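Local coordinates for SCARECROW-LIKE protein 7 (Oryza sativa Japonica Group, PDB 5HYZ), which probably acts as a DNA-binding transcription factor of the GRAS family in plant development and abiotic stress resistance, and forms a homodimer, at residues I118-Q129 / T163-L174. Numbering follows the deposited sequence.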
ATOM      1  N   ILE A 118     -20.398   1.987   4.721  1.00 14.37           N
ATOM      2  CA  ILE A 118     -19.439   1.885   3.615  1.00 13.94           C
ATOM      3  C   ILE A 118     -18.944   3.259   3.138  1.00 16.27           C
ATOM      4  O   ILE A 118     -19.690   4.209   3.106  1.00 15.77           O
ATOM      5  CB  ILE A 118     -20.039   1.095   2.421  1.00 15.48           C
ATOM      6  CG1 ILE A 118     -19.028   0.903   1.288  1.00 16.76           C
ATOM      7  CG2 ILE A 118     -21.276   1.832   1.827  1.00 12.84           C
ATOM      8  CD1 ILE A 118     -19.444  -0.244   0.352  1.00 16.40           C
ATOM      9  N   VAL A 119     -17.655   3.371   2.805  1.00 16.79           N
ATOM     10  CA  VAL A 119     -17.142   4.625   2.240  1.00 18.09           C
ATOM     11  C   VAL A 119     -16.865   4.403   0.740  1.00 22.80           C
ATOM     12  O   VAL A 119     -17.598   4.856  -0.093  1.00 25.04           O
ATOM     13  CB  VAL A 119     -15.834   5.113   2.998  1.00 20.79           C
ATOM     14  CG1 VAL A 119     -15.344   6.416   2.359  1.00 18.12           C
ATOM     15  CG2 VAL A 119     -16.191   5.311   4.488  1.00 21.04           C
ATOM     16  N   GLN A 120     -15.843   3.645   0.410  1.00 18.73           N
ATOM     17  CA  GLN A 120     -15.485   3.333  -0.974  1.00 21.16           C
ATOM     18  C   GLN A 120     -15.450   1.788  -1.020  1.00 19.21           C
ATOM     19  O   GLN A 120     -15.735   1.069  -0.069  1.00 25.57           O
ATOM     20  CB  GLN A 120     -14.121   3.889  -1.407  1.00 31.95           C
ATOM     21  CG  GLN A 120     -13.993   5.415  -1.678  1.00 47.32           C
ATOM     22  CD  GLN A 120     -15.058   6.038  -2.613  1.00 47.24           C
ATOM     23  OE1 GLN A 120     -16.081   6.530  -2.151  1.00 54.13           O
ATOM     24  NE2 GLN A 120     -14.778   6.072  -3.912  1.00 45.52           N
ATOM     25  N   GLY A 121     -15.124   1.255  -2.144  1.00 19.84           N
ATOM     26  CA  GLY A 121     -15.297  -0.192  -2.099  1.00 21.48           C
ATOM     27  C   GLY A 121     -14.095  -1.030  -1.687  1.00 15.18           C
ATOM     28  O   GLY A 121     -14.155  -2.244  -1.743  1.00 12.62           O
ATOM     29  N   ILE A 122     -13.011  -0.398  -1.270  1.00 12.79           N
ATOM     30  CA  ILE A 122     -11.739  -1.182  -1.285  1.00 11.25           C
ATOM     31  C   ILE A 122     -11.732  -2.344  -0.292  1.00 11.05           C
ATOM     32  O   ILE A 122     -11.169  -3.407  -0.596  1.00 12.62           O
ATOM     33  CB  ILE A 122     -10.529  -0.242  -1.071  1.00 17.00           C
ATOM     34  CG1 ILE A 122      -9.238  -1.012  -1.484  1.00 20.69           C
ATOM     35  CG2 ILE A 122     -10.496   0.232   0.341  1.00 18.41           C
ATOM     36  CD1 ILE A 122      -7.952  -0.162  -1.534  1.00 27.54           C
ATOM     37  N   GLN A 123     -12.408  -2.197   0.875  1.00  7.32           N
ATOM     38  CA  GLN A 123     -12.459  -3.360   1.769  1.00  9.91           C
ATOM     39  C   GLN A 123     -13.047  -4.575   1.058  1.00 11.47           C
ATOM     40  O   GLN A 123     -12.617  -5.718   1.215  1.00 12.90           O
ATOM     41  CB  GLN A 123     -13.324  -3.040   3.028  1.00 12.08           C
ATOM     42  CG  GLN A 123     -13.332  -4.265   4.020  1.00  8.44           C
ATOM     43  CD  GLN A 123     -13.997  -3.957   5.401  1.00 12.96           C
ATOM     44  OE1 GLN A 123     -14.533  -2.852   5.644  1.00 12.11           O
ATOM     45  NE2 GLN A 123     -13.995  -4.947   6.257  1.00 11.28           N
ATOM     46  N   TRP A 124     -14.117  -4.330   0.273  1.00  7.84           N
ATOM     47  CA  TRP A 124     -14.775  -5.465  -0.333  1.00  9.53           C
ATOM     48  C   TRP A 124     -14.084  -5.965  -1.561  1.00  7.84           C
ATOM     49  O   TRP A 124     -14.200  -7.141  -1.868  1.00 10.93           O
ATOM     50  CB  TRP A 124     -16.278  -5.081  -0.635  1.00  9.96           C
ATOM     51  CG  TRP A 124     -16.880  -4.587   0.659  1.00  9.49           C
ATOM     52  CD1 TRP A 124     -17.516  -3.386   0.866  1.00 10.79           C
ATOM     53  CD2 TRP A 124     -16.791  -5.234   1.968  1.00  9.77           C
ATOM     54  NE1 TRP A 124     -17.852  -3.258   2.199  1.00 14.17           N
ATOM     55  CE2 TRP A 124     -17.420  -4.359   2.891  1.00 12.71           C
ATOM     56  CE3 TRP A 124     -16.256  -6.457   2.428  1.00 10.05           C
ATOM     57  CZ2 TRP A 124     -17.511  -4.643   4.260  1.00 11.66           C
ATOM     58  CZ3 TRP A 124     -16.302  -6.747   3.832  1.00  9.68           C
ATOM     59  CH2 TRP A 124     -16.956  -5.821   4.733  1.00 11.05           C
ATOM     60  N   ALA A 125     -13.367  -5.106  -2.253  1.00 11.05           N
ATOM     61  CA  ALA A 125     -12.542  -5.612  -3.358  1.00 12.20           C
ATOM     62  C   ALA A 125     -11.457  -6.552  -2.789  1.00 10.99           C
ATOM     63  O   ALA A 125     -11.237  -7.653  -3.309  1.00 10.52           O
ATOM     64  CB  ALA A 125     -11.912  -4.452  -4.114  1.00 13.06           C
ATOM     65  N   ALA A 126     -10.875  -6.141  -1.660  1.00 10.48           N
ATOM     66  CA  ALA A 126      -9.892  -7.004  -1.012  1.00 10.37           C
ATOM     67  C   ALA A 126     -10.512  -8.330  -0.560  1.00 10.58           C
ATOM     68  O   ALA A 126      -9.916  -9.442  -0.700  1.00 10.98           O
ATOM     69  CB  ALA A 126      -9.222  -6.225   0.174  1.00 10.44           C
ATOM     70  N   LEU A 127     -11.709  -8.254   0.029  1.00 10.18           N
ATOM     71  CA  LEU A 127     -12.339  -9.463   0.489  1.00  9.33           C
ATOM     72  C   LEU A 127     -12.709 -10.381  -0.694  1.00 10.62           C
ATOM     73  O   LEU A 127     -12.576 -11.591  -0.617  1.00 12.33           O
ATOM     74  CB  LEU A 127     -13.653  -9.136   1.287  1.00  8.68           C
ATOM     75  CG  LEU A 127     -14.270 -10.438   1.840  1.00 12.28           C
ATOM     76  CD1 LEU A 127     -13.503 -10.997   3.082  1.00 14.44           C
ATOM     77  CD2 LEU A 127     -15.729 -10.220   2.303  1.00 14.98           C
ATOM     78  N   LEU A 128     -13.206  -9.800  -1.770  1.00 10.37           N
ATOM     79  CA  LEU A 128     -13.553 -10.629  -2.946  1.00 10.31           C
ATOM     80  C   LEU A 128     -12.312 -11.393  -3.442  1.00 12.56           C
ATOM     81  O   LEU A 128     -12.355 -12.582  -3.733  1.00 14.45           O
ATOM     82  CB  LEU A 128     -14.092  -9.735  -4.059  1.00 12.25           C
ATOM     83  CG  LEU A 128     -15.560  -9.280  -3.827  1.00 15.05           C
ATOM     84  CD1 LEU A 128     -15.956  -8.148  -4.856  1.00 13.66           C
ATOM     85  CD2 LEU A 128     -16.494 -10.496  -3.908  1.00 20.06           C
ATOM     86  N   GLN A 129     -11.216 -10.674  -3.558  1.00 11.57           N
ATOM     87  CA  GLN A 129      -9.964 -11.353  -3.969  1.00 13.25           C
ATOM     88  C   GLN A 129      -9.590 -12.501  -3.028  1.00 15.20           C
ATOM     89  O   GLN A 129      -9.235 -13.651  -3.452  1.00 17.13           O
ATOM     90  CB  GLN A 129      -8.850 -10.316  -4.023  1.00 10.64           C
ATOM     91  CG  GLN A 129      -7.415 -10.903  -4.413  1.00 14.51           C
ATOM     92  CD  GLN A 129      -7.346 -11.250  -5.873  1.00 22.53           C
ATOM     93  OE1 GLN A 129      -8.130 -10.772  -6.681  1.00 17.85           O
ATOM     94  NE2 GLN A 129      -6.376 -12.114  -6.236  1.00 24.65           N
ATOM     95  N   THR A 163     -19.137   3.113  -6.730  1.00 13.55           N
ATOM     96  CA  THR A 163     -18.593   1.953  -5.971  1.00 11.87           C
ATOM     97  C   THR A 163     -19.270   0.638  -6.394  1.00 12.76           C
ATOM     98  O   THR A 163     -18.658  -0.398  -6.540  1.00 10.34           O
ATOM     99  CB  THR A 163     -18.783   2.185  -4.473  1.00 15.32           C
ATOM    100  OG1 THR A 163     -17.967   3.271  -4.054  1.00 17.18           O
ATOM    101  CG2 THR A 163     -18.506   0.918  -3.614  1.00 12.37           C
ATOM    102  N   ASN A 164     -20.590   0.679  -6.548  1.00  9.14           N
ATOM    103  CA  ASN A 164     -21.303  -0.464  -7.038  1.00  9.96           C
ATOM    104  C   ASN A 164     -20.761  -0.956  -8.360  1.00 12.30           C
ATOM    105  O   ASN A 164     -20.443  -2.137  -8.539  1.00 10.79           O
ATOM    106  CB  ASN A 164     -22.810  -0.039  -7.152  1.00  8.73           C
ATOM    107  CG  ASN A 164     -23.762  -1.190  -7.359  1.00 13.84           C
ATOM    108  OD1 ASN A 164     -23.385  -2.277  -7.744  1.00 13.59           O
ATOM    109  ND2 ASN A 164     -25.085  -0.910  -7.151  1.00 14.19           N
ATOM    110  N   THR A 165     -20.661  -0.038  -9.317  1.00  9.40           N
ATOM    111  CA  THR A 165     -20.105  -0.389 -10.615  1.00 10.75           C
ATOM    112  C   THR A 165     -18.712  -0.954 -10.518  1.00 11.36           C
ATOM    113  O   THR A 165     -18.418  -1.990 -11.098  1.00 12.92           O
ATOM    114  CB  THR A 165     -20.092   0.840 -11.529  1.00 14.80           C
ATOM    115  OG1 THR A 165     -21.483   1.115 -11.792  1.00 14.56           O
ATOM    116  CG2 THR A 165     -19.416   0.517 -12.853  1.00 18.23           C
ATOM    117  N   ARG A 166     -17.894  -0.293  -9.716  1.00 10.19           N
ATOM    118  CA  ARG A 166     -16.519  -0.751  -9.607  1.00 11.24           C
ATOM    119  C   ARG A 166     -16.411  -2.153  -9.001  1.00 12.12           C
ATOM    120  O   ARG A 166     -15.630  -2.989  -9.479  1.00 13.35           O
ATOM    121  CB  ARG A 166     -15.746   0.284  -8.791  1.00 13.98           C
ATOM    122  CG  ARG A 166     -14.394   0.517  -9.283  1.00 27.15           C
ATOM    123  CD  ARG A 166     -13.644   1.606  -8.492  1.00 26.76           C
ATOM    124  NE  ARG A 166     -12.226   1.404  -8.772  1.00 33.04           N
ATOM    125  CZ  ARG A 166     -11.240   2.025  -8.142  1.00 25.11           C
ATOM    126  NH1 ARG A 166     -11.521   2.877  -7.177  1.00 29.05           N
ATOM    127  NH2 ARG A 166      -9.995   1.769  -8.479  1.00 30.58           N
ATOM    128  N   LEU A 167     -17.189  -2.431  -7.946  1.00 10.61           N
ATOM    129  CA  LEU A 167     -17.161  -3.760  -7.357  1.00 10.27           C
ATOM    130  C   LEU A 167     -17.733  -4.836  -8.273  1.00 10.90           C
ATOM    131  O   LEU A 167     -17.244  -5.961  -8.336  1.00 10.81           O
ATOM    132  CB  LEU A 167     -17.942  -3.835  -6.032  1.00  9.11           C
ATOM    133  CG  LEU A 167     -17.266  -3.041  -4.901  1.00 10.26           C
ATOM    134  CD1 LEU A 167     -18.255  -2.981  -3.697  1.00 10.73           C
ATOM    135  CD2 LEU A 167     -15.977  -3.821  -4.464  1.00 10.12           C
ATOM    136  N   ARG A 168     -18.799  -4.493  -9.017  1.00 10.63           N
ATOM    137  CA  ARG A 168     -19.357  -5.489  -9.929  1.00  9.36           C
ATOM    138  C   ARG A 168     -18.381  -5.792 -11.067  1.00 10.10           C
ATOM    139  O   ARG A 168     -18.237  -6.955 -11.456  1.00 13.43           O
ATOM    140  CB  ARG A 168     -20.715  -4.966 -10.509  1.00 12.03           C
ATOM    141  CG  ARG A 168     -21.858  -5.071  -9.482  1.00 11.52           C
ATOM    142  CD  ARG A 168     -23.177  -4.313 -10.059  1.00 14.14           C
ATOM    143  NE  ARG A 168     -24.290  -4.392  -9.053  1.00 16.19           N
ATOM    144  CZ  ARG A 168     -25.101  -5.427  -8.948  1.00 19.75           C
ATOM    145  NH1 ARG A 168     -24.958  -6.484  -9.771  1.00 15.99           N
ATOM    146  NH2 ARG A 168     -26.057  -5.410  -8.025  1.00 16.14           N
ATOM    147  N   ASP A 169     -17.675  -4.766 -11.560  1.00 13.12           N
ATOM    148  CA  ASP A 169     -16.656  -5.008 -12.634  1.00 13.21           C
ATOM    149  C   ASP A 169     -15.532  -5.908 -12.094  1.00 16.03           C
ATOM    150  O   ASP A 169     -15.018  -6.842 -12.753  1.00 12.29           O
ATOM    151  CB  ASP A 169     -16.070  -3.696 -13.176  1.00 14.58           C
ATOM    152  CG  ASP A 169     -17.092  -2.892 -14.015  1.00 25.87           C
ATOM    153  OD1 ASP A 169     -18.162  -3.446 -14.373  1.00 26.05           O
ATOM    154  OD2 ASP A 169     -16.827  -1.702 -14.261  1.00 29.41           O
ATOM    155  N   PHE A 170     -15.163  -5.652 -10.824  1.00 13.21           N
ATOM    156  CA  PHE A 170     -14.101  -6.485 -10.216  1.00 12.24           C
ATOM    157  C   PHE A 170     -14.490  -7.937 -10.049  1.00 12.73           C
ATOM    158  O   PHE A 170     -13.721  -8.903 -10.335  1.00 12.95           O
ATOM    159  CB  PHE A 170     -13.737  -5.848  -8.853  1.00 13.79           C
ATOM    160  CG  PHE A 170     -12.502  -6.451  -8.197  1.00 11.96           C
ATOM    161  CD1 PHE A 170     -11.253  -6.110  -8.658  1.00 19.25           C
ATOM    162  CD2 PHE A 170     -12.621  -7.343  -7.114  1.00 14.89           C
ATOM    163  CE1 PHE A 170     -10.121  -6.654  -8.090  1.00 18.24           C
ATOM    164  CE2 PHE A 170     -11.461  -7.920  -6.549  1.00 13.10           C
ATOM    165  CZ  PHE A 170     -10.224  -7.528  -7.036  1.00 15.13           C
ATOM    166  N   ALA A 171     -15.727  -8.141  -9.573  1.00 11.02           N
ATOM    167  CA  ALA A 171     -16.221  -9.481  -9.391  1.00 10.53           C
ATOM    168  C   ALA A 171     -16.263 -10.243 -10.731  1.00  9.13           C
ATOM    169  O   ALA A 171     -16.088 -11.457 -10.737  1.00 12.84           O
ATOM    170  CB  ALA A 171     -17.661  -9.464  -8.759  1.00 11.87           C
ATOM    171  N   LYS A 172     -16.595  -9.534 -11.819  1.00 11.29           N
ATOM    172  CA  LYS A 172     -16.530 -10.219 -13.144  1.00 14.20           C
ATOM    173  C   LYS A 172     -15.131 -10.812 -13.409  1.00 15.19           C
ATOM    174  O   LYS A 172     -15.018 -11.946 -13.930  1.00 14.57           O
ATOM    175  CB  LYS A 172     -16.882  -9.266 -14.249  1.00 15.91           C
ATOM    176  CG  LYS A 172     -18.361  -8.966 -14.206  1.00 17.94           C
ATOM    177  CD  LYS A 172     -18.643  -7.893 -15.256  1.00 23.55           C
ATOM    178  CE  LYS A 172     -20.114  -7.459 -15.208  1.00 27.24           C
ATOM    179  NZ  LYS A 172     -20.171  -6.175 -15.939  1.00 39.57           N
ATOM    180  N   LEU A 173     -14.101 -10.071 -12.998  1.00 13.87           N
ATOM    181  CA  LEU A 173     -12.716 -10.566 -13.205  1.00 16.12           C
ATOM    182  C   LEU A 173     -12.334 -11.729 -12.293  1.00 19.48           C
ATOM    183  O   LEU A 173     -11.288 -12.355 -12.478  1.00 18.31           O
ATOM    184  CB  LEU A 173     -11.730  -9.435 -12.968  1.00 18.50           C
ATOM    185  CG  LEU A 173     -11.877  -8.223 -13.851  1.00 28.23           C
ATOM    186  CD1 LEU A 173     -10.803  -7.212 -13.449  1.00 28.27           C
ATOM    187  CD2 LEU A 173     -11.793  -8.597 -15.302  1.00 31.91           C
ATOM    188  N   LEU A 174     -13.176 -12.018 -11.290  1.00 13.71           N
ATOM    189  CA  LEU A 174     -13.029 -13.242 -10.500  1.00 12.21           C
ATOM    190  C   LEU A 174     -13.908 -14.401 -10.878  1.00 17.12           C
ATOM    191  O   LEU A 174     -13.794 -15.467 -10.273  1.00 15.88           O
ATOM    192  CB  LEU A 174     -13.316 -12.941  -9.001  1.00 16.47           C
ATOM    193  CG  LEU A 174     -12.529 -11.772  -8.407  1.00 19.25           C
ATOM    194  CD1 LEU A 174     -13.211 -11.348  -7.059  1.00 16.74           C
ATOM    195  CD2 LEU A 174     -11.074 -12.140  -8.169  1.00 17.14           C
TER
HETATM  196  O   HOH W   1     -19.205   4.976  -2.232  1.00 18.55           O
HETATM  197  O   HOH W   2     -15.058   2.524  -4.902  1.00 28.42           O
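Gly121, the N-cap of helix 122-132, lies against Thr163, and from there helix segments 122-129 and 163-174 run almost parallel, 12° apart with axes 10.1 Å from each other at closest approach. The Thr163 methyl CG2 packs on the Gly121 backbone, 3.7 Å from its N, while OG1 reaches the loop through two waters: one donates to Val119 O, 2.7 Å away, the other accepts from Gly121 N. Thr163 OG1 also hydrogen-bonds Ser159 O, one turn back on its own helix. Next along, Leu167 pushes CD2 against the first turn of the facing helix, 3.6 Å from Gly121 O and near Ala125 N, with the CB atoms of Trp124 and Ala125 beside it. With CG anti to the backbone N (chi1 -171°), the Phe170 ring is turned toward helix 122-132. Ala125 CB lies over one ring face, nearer the border than the centre; CE2 comes within 3.3 Å of Ala125 O. Leu128 passes alongside Phe170, pointing the opposite way, and its CB meets the ring edge near its plane. Leu174 CD1 closes the far end at 3.5 Å from Leu128 CB. Gln129, its bent side chain roughly perpendicular to Leu174, sets OE1 beside Leu174 CD2, and the same OE1 hydrogen-bonds Ser334 OG of the second subunit. These neighbouring helices follow parallel strands 110-118 and 141-148 in the Rossmann-like part of the GRAS domain; Leu167 and Ala171 also pack on Phe178 of strand 177-182. Shape and apolar burial thus hold the helices together, waters carry the polar link at the loop, and because the Gln129 amide finds its partner in the second subunit, this end of the seam is probably tied to dimerisation.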